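Local coordinates for RagB/SusD family nutrient uptake outer membrane protein (Bacteroides thetaiotaomicron, PDB 7KV2) that probably binds beta-glucans at the outer membrane surface of a gut bacterium, as a SusD-family surface glycan-binding protein built on tetratricopeptide-repeat helices, at residues L217-M222 and R401-S406; K242-I247 and L409-E414. All blocks are in the same frame, centred on the assembly; numbering follows the deposited sequence.

Contact 1: L217-M222 and R401-S406. With NA (sodium ion), chain G.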
loop_
_atom_site.group_PDB
_atom_site.type_symbol
_atom_site.label_atom_id
_atom_site.label_comp_id
_atom_site.label_asym_id
_atom_site.label_seq_id
_atom_site.Cartn_x
_atom_site.Cartn_y
_atom_site.Cartn_z
ATOM N N LEU A 217 9.562 15.470 -3.382
ATOM C CA LEU A 217 10.795 15.098 -2.669
ATOM C C LEU A 217 10.416 14.226 -1.466
ATOM O O LEU A 217 11.096 13.251 -1.235
ATOM C CB LEU A 217 11.575 16.345 -2.250
ATOM C CG LEU A 217 12.958 16.053 -1.653
ATOM C CD1 LEU A 217 13.854 15.332 -2.636
ATOM C CD2 LEU A 217 13.610 17.342 -1.180
ATOM N N ALA A 218 9.376 14.579 -0.696
ATOM C CA ALA A 218 9.033 13.822 0.531
ATOM C C ALA A 218 8.640 12.398 0.142
ATOM O O ALA A 218 9.028 11.456 0.880
ATOM C CB ALA A 218 7.951 14.504 1.317
ATOM N N MET A 219 7.932 12.240 -0.973
ATOM C CA MET A 219 7.529 10.889 -1.442
ATOM C C MET A 219 8.805 10.104 -1.778
ATOM O O MET A 219 8.960 8.948 -1.382
ATOM C CB MET A 219 6.580 10.980 -2.633
ATOM C CG MET A 219 6.251 9.640 -3.232
ATOM S SD MET A 219 7.476 9.231 -4.541
ATOM C CE MET A 219 6.570 7.968 -5.423
ATOM N N VAL A 220 9.756 10.757 -2.438
ATOM C CA VAL A 220 11.003 10.059 -2.859
ATOM C C VAL A 220 11.806 9.664 -1.618
ATOM O O VAL A 220 12.312 8.554 -1.579
ATOM C CB VAL A 220 11.805 10.971 -3.817
ATOM C CG1 VAL A 220 13.262 10.553 -3.957
ATOM C CG2 VAL A 220 11.143 11.027 -5.174
ATOM N N TYR A 221 11.864 10.541 -0.621
ATOM C CA TYR A 221 12.554 10.319 0.670
ATOM C C TYR A 221 11.953 9.086 1.340
ATOM O O TYR A 221 12.670 8.214 1.877
ATOM C CB TYR A 221 12.432 11.558 1.538
ATOM C CG TYR A 221 13.422 12.656 1.226
ATOM C CD1 TYR A 221 14.457 12.503 0.301
ATOM C CD2 TYR A 221 13.344 13.849 1.922
ATOM C CE1 TYR A 221 15.357 13.539 0.055
ATOM C CE2 TYR A 221 14.264 14.868 1.719
ATOM C CZ TYR A 221 15.263 14.719 0.770
ATOM O OH TYR A 221 16.171 15.748 0.624
ATOM N N MET A 222 10.637 8.999 1.327
ATOM C CA MET A 222 9.962 7.856 1.990
ATOM C C MET A 222 10.231 6.555 1.215
ATOM O O MET A 222 10.417 5.520 1.857
ATOM C CB MET A 222 8.463 8.107 2.142
ATOM C CG MET A 222 8.141 9.206 3.168
ATOM S SD MET A 222 8.703 8.839 4.847
ATOM C CE MET A 222 7.415 7.677 5.354
ATOM N N ARG A 401 -3.888 5.397 0.906
ATOM C CA ARG A 401 -2.781 6.112 1.591
ATOM C C ARG A 401 -1.496 5.274 1.461
ATOM O O ARG A 401 -1.475 4.132 1.885
ATOM C CB ARG A 401 -3.152 6.380 3.041
ATOM C CG ARG A 401 -4.083 7.577 3.228
ATOM C CD ARG A 401 -5.482 7.356 2.656
ATOM N NE ARG A 401 -6.399 8.367 3.208
ATOM C CZ ARG A 401 -7.672 8.513 2.844
ATOM N NH1 ARG A 401 -8.200 7.751 1.902
ATOM N NH2 ARG A 401 -8.397 9.455 3.413
ATOM N N ILE A 402 -0.426 5.822 0.925
ATOM C CA ILE A 402 0.859 5.095 0.741
ATOM C C ILE A 402 1.837 5.476 1.864
ATOM O O ILE A 402 2.241 4.570 2.612
ATOM C CB ILE A 402 1.432 5.380 -0.671
ATOM C CG1 ILE A 402 0.440 5.023 -1.783
ATOM C CG2 ILE A 402 2.760 4.671 -0.844
ATOM C CD1 ILE A 402 -0.026 3.566 -1.744
ATOM N N TYR A 403 2.133 6.784 2.021
ATOM C CA TYR A 403 3.074 7.317 3.040
ATOM C C TYR A 403 2.379 8.373 3.892
ATOM O O TYR A 403 1.808 9.377 3.345
ATOM C CB TYR A 403 4.325 7.926 2.418
ATOM C CG TYR A 403 5.107 6.931 1.627
ATOM C CD1 TYR A 403 5.552 5.748 2.205
ATOM C CD2 TYR A 403 5.494 7.215 0.323
ATOM C CE1 TYR A 403 6.301 4.821 1.476
ATOM C CE2 TYR A 403 6.259 6.308 -0.391
ATOM C CZ TYR A 403 6.689 5.127 0.191
ATOM O OH TYR A 403 7.379 4.228 -0.587
ATOM N N ARG A 404 2.396 8.115 5.200
ATOM C CA ARG A 404 1.835 9.031 6.218
ATOM C C ARG A 404 2.984 9.469 7.118
ATOM O O ARG A 404 3.926 8.698 7.317
ATOM C CB ARG A 404 0.744 8.369 7.041
ATOM C CG ARG A 404 -0.401 7.857 6.179
ATOM C CD ARG A 404 -1.658 7.502 6.941
ATOM N NE ARG A 404 -1.629 6.268 7.733
ATOM C CZ ARG A 404 -1.498 6.193 9.061
ATOM N NH1 ARG A 404 -1.305 7.282 9.806
ATOM N NH2 ARG A 404 -1.575 5.016 9.654
ATOM N N TYR A 405 2.849 10.649 7.694
ATOM C CA TYR A 405 3.910 11.237 8.533
ATOM C C TYR A 405 4.197 10.359 9.751
ATOM O O TYR A 405 5.302 10.394 10.231
ATOM C CB TYR A 405 3.487 12.627 8.967
ATOM C CG TYR A 405 4.515 13.425 9.730
ATOM C CD1 TYR A 405 5.632 13.940 9.111
ATOM C CD2 TYR A 405 4.293 13.769 11.049
ATOM C CE1 TYR A 405 6.521 14.761 9.799
ATOM C CE2 TYR A 405 5.171 14.571 11.753
ATOM C CZ TYR A 405 6.283 15.079 11.130
ATOM O OH TYR A 405 7.102 15.909 11.843
ATOM N N SER A 406 3.242 9.607 10.293
ATOM C CA SER A 406 3.563 8.688 11.418
ATOM C C SER A 406 4.646 7.678 10.976
ATOM O O SER A 406 5.468 7.260 11.811
ATOM C CB SER A 406 2.326 8.033 11.932
ATOM O OG SER A 406 1.743 7.234 10.932
HETATM NA NA NA G . 6.999 18.321 10.412
HETATM O O HOH W 1 6.349 19.619 12.125
#
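The phenol ring of Tyr403 lies between two aliphatic groups: Met222 CB sits over the centre of one face, 3.5 Å from the ring centroid and 10° off the normal, a CH-pi contact, while CG2 of the adjoining Ile402 covers the opposite face. Obliquely to the ring, Met219 O comes within 3.9 Å of Tyr403 CE2, and Met219 CG lies 4.4 Å from Tyr403 CD2. With CG anti to its carbonyl carbon (chi1 -70°) and further bends at chi2 and chi3, Met222 curls back alongside the tyrosine, its CE ending 4.1 Å from Arg404 O. Helix 217-222 and strand 401-404 meet almost at right angles (89°), and a classic beta bulge sets Ile402 and Tyr403 both against Phe275 of the partner strand. Tyr405, two residues after Tyr403, binds a sodium ion through OH at 2.8 Å, with the carbonyls of Ile248, Ser250 and Tyr253 and a water completing the ligands. A leucine in place of Tyr403 would probably leave Met222 CB without its aromatic face and Glu226 without the phenol hydroxyl it hydrogen-bonds. Between helix and strand the chemistry is apolar, whereas Tyr403 OH turns to Glu226, and the Arg404 guanidinium to Glu272, Glu456 and Glu460.

Contact 2: K242-I247 and L409-E414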
loop_
_atom_site.group_PDB
_atom_site.type_symbol
_atom_site.label_atom_id
_atom_site.label_comp_id
_atom_site.label_asym_id
_atom_site.label_seq_id
_atom_site.Cartn_x
_atom_site.Cartn_y
_atom_site.Cartn_z
ATOM N N LYS A 242 18.701 11.349 7.796
ATOM C CA LYS A 242 18.766 12.782 7.399
ATOM C C LYS A 242 17.504 13.173 6.580
ATOM O O LYS A 242 16.920 14.239 6.834
ATOM C CB LYS A 242 20.085 12.978 6.652
ATOM C CG LYS A 242 20.216 14.226 5.805
ATOM C CD LYS A 242 21.550 14.204 5.039
ATOM C CE LYS A 242 21.498 14.852 3.678
ATOM N NZ LYS A 242 21.820 16.291 3.781
ATOM N N TYR A 243 17.057 12.326 5.662
ATOM C CA TYR A 243 15.835 12.580 4.829
ATOM C C TYR A 243 14.574 12.602 5.695
ATOM O O TYR A 243 13.715 13.509 5.504
ATOM C CB TYR A 243 15.746 11.575 3.686
ATOM C CG TYR A 243 16.850 11.686 2.675
ATOM C CD1 TYR A 243 17.589 12.855 2.503
ATOM C CD2 TYR A 243 17.116 10.627 1.841
ATOM C CE1 TYR A 243 18.569 12.955 1.524
ATOM C CE2 TYR A 243 18.100 10.707 0.872
ATOM C CZ TYR A 243 18.841 11.863 0.728
ATOM O OH TYR A 243 19.787 11.886 -0.252
ATOM N N MET A 244 14.434 11.652 6.618
ATOM C CA MET A 244 13.298 11.653 7.568
ATOM C C MET A 244 13.326 12.962 8.370
ATOM O O MET A 244 12.274 13.624 8.539
ATOM C CB MET A 244 13.362 10.427 8.486
ATOM C CG MET A 244 13.256 9.082 7.766
ATOM S SD MET A 244 11.777 8.896 6.683
ATOM C CE MET A 244 12.432 9.498 5.126
ATOM N N GLU A 245 14.512 13.393 8.815
ATOM C CA GLU A 245 14.643 14.626 9.619
ATOM C C GLU A 245 14.221 15.839 8.788
ATOM O O GLU A 245 13.683 16.780 9.380
ATOM C CB GLU A 245 16.068 14.730 10.177
ATOM C CG GLU A 245 16.399 13.705 11.248
ATOM C CD GLU A 245 15.763 13.910 12.604
ATOM O OE1 GLU A 245 14.800 14.701 12.708
ATOM O OE2 GLU A 245 16.226 13.258 13.568
ATOM N N GLU A 246 14.472 15.850 7.478
ATOM C CA GLU A 246 14.078 16.990 6.606
ATOM C C GLU A 246 12.550 17.100 6.549
ATOM O O GLU A 246 12.034 18.207 6.647
ATOM C CB GLU A 246 14.651 16.802 5.206
ATOM C CG GLU A 246 16.121 17.149 5.137
ATOM C CD GLU A 246 16.702 17.089 3.743
ATOM O OE1 GLU A 246 15.935 17.269 2.791
ATOM O OE2 GLU A 246 17.924 16.833 3.619
ATOM N N ILE A 247 11.855 15.966 6.420
ATOM C CA ILE A 247 10.360 15.928 6.443
ATOM C C ILE A 247 9.888 16.390 7.816
ATOM O O ILE A 247 8.932 17.188 7.899
ATOM C CB ILE A 247 9.833 14.515 6.098
ATOM C CG1 ILE A 247 10.227 14.085 4.691
ATOM C CG2 ILE A 247 8.311 14.479 6.284
ATOM C CD1 ILE A 247 9.925 12.653 4.355
ATOM N N LEU A 409 8.024 9.495 11.296
ATOM C CA LEU A 409 8.438 9.553 12.720
ATOM C C LEU A 409 8.959 8.180 13.180
ATOM O O LEU A 409 10.029 8.124 13.845
ATOM C CB LEU A 409 7.262 10.022 13.580
ATOM C CG LEU A 409 6.829 11.490 13.464
ATOM C CD1 LEU A 409 5.504 11.701 14.165
ATOM C CD2 LEU A 409 7.857 12.455 14.032
ATOM N N LEU A 410 8.255 7.100 12.855
ATOM C CA LEU A 410 8.668 5.745 13.278
ATOM C C LEU A 410 9.946 5.347 12.533
ATOM O O LEU A 410 10.815 4.693 13.165
ATOM C CB LEU A 410 7.496 4.793 13.065
ATOM C CG LEU A 410 6.324 5.062 14.010
ATOM C CD1 LEU A 410 5.127 4.146 13.747
ATOM C CD2 LEU A 410 6.733 4.923 15.463
ATOM N N ASN A 411 10.058 5.662 11.244
ATOM C CA ASN A 411 11.300 5.398 10.450
ATOM C C ASN A 411 12.504 6.078 11.146
ATOM O O ASN A 411 13.542 5.405 11.359
ATOM C CB ASN A 411 11.206 5.942 9.023
ATOM C CG ASN A 411 10.401 5.113 8.041
ATOM O OD1 ASN A 411 9.939 4.018 8.352
ATOM N ND2 ASN A 411 10.257 5.629 6.830
ATOM N N ALA A 412 12.361 7.367 11.502
ATOM C CA ALA A 412 13.426 8.150 12.180
ATOM C C ALA A 412 13.745 7.510 13.543
ATOM O O ALA A 412 14.907 7.278 13.830
ATOM C CB ALA A 412 13.021 9.594 12.308
ATOM N N ALA A 413 12.751 7.229 14.386
ATOM C CA ALA A 413 12.980 6.546 15.683
ATOM C C ALA A 413 13.808 5.268 15.443
ATOM O O ALA A 413 14.843 5.048 16.130
ATOM C CB ALA A 413 11.666 6.242 16.353
ATOM N N GLU A 414 13.391 4.406 14.528
ATOM C CA GLU A 414 14.062 3.100 14.318
ATOM C C GLU A 414 15.506 3.339 13.863
ATOM O O GLU A 414 16.399 2.654 14.372
ATOM C CB GLU A 414 13.342 2.258 13.269
ATOM C CG GLU A 414 13.958 0.910 13.087
ATOM C CD GLU A 414 13.224 -0.030 12.161
ATOM O OE1 GLU A 414 12.009 0.219 11.901
ATOM O OE2 GLU A 414 13.856 -1.043 11.741
#
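Met244 of 242-247 meets Asn411 and Ala412 of 409-414 in a buried helix-to-helix contact in the alpha-helical SusD fold, a family related to tetratricopeptide-repeat proteins. The apolar component is small and close: Met244 CB rests 3.9 Å from Ala412 CB, where the CA atoms of these two residues are only 5.8 Å apart, so the short alanine side chain permits a near approach of the backbones. Met244 CG continues across to Asn411 CB, at 4.0 Å. Ala412 also touches Tyr428 of helix 425-435, which extends the packing to a third helix. The charged and polar groups find partners around the contact: Glu245 OE1 bonds to Tyr428 OH, and Glu246 OE1 to Tyr221 OH. Asn411 divides its amide between two neighbours. Its OD1 accepts a hydrogen bond from Arg453 NH1 of helix 446-456, which is likely to fix the rotation of the group and hold the amide nitrogen toward the methionine. With CG anti to its carbonyl carbon and the chain bent at chi2 (-54°), Met244 brings its sulfur to that nitrogen. The polar link between the two helices is weak but nearly straight: Asn411 ND2 donates to Met244 SD over 3.6 Å, with an N-H...S angle of 166°.

Contacts 1 and 2 lie 11 Å apart, centre to centre, on the same side of the chain's centre. Their segments alternate along the chain: 217-222 and 242-247 lie on consecutive helices, 217-231 and 237-249, while 401-406 runs from strand 400-404 into helix 405-417, which also carries 409-414. Two early helices are thus packed against one later strand-helix unit, tying the early region of the chain to the SusD-family region more than 150 residues on. The contacts also touch directly: Met222 SD approaches Met244 SD at 3.6 Å, and Tyr221 stacks on Tyr243. The sodium ion, bound by Tyr405 and by the carbonyl of Ile248 on helix 237-249, bridges the same two regions.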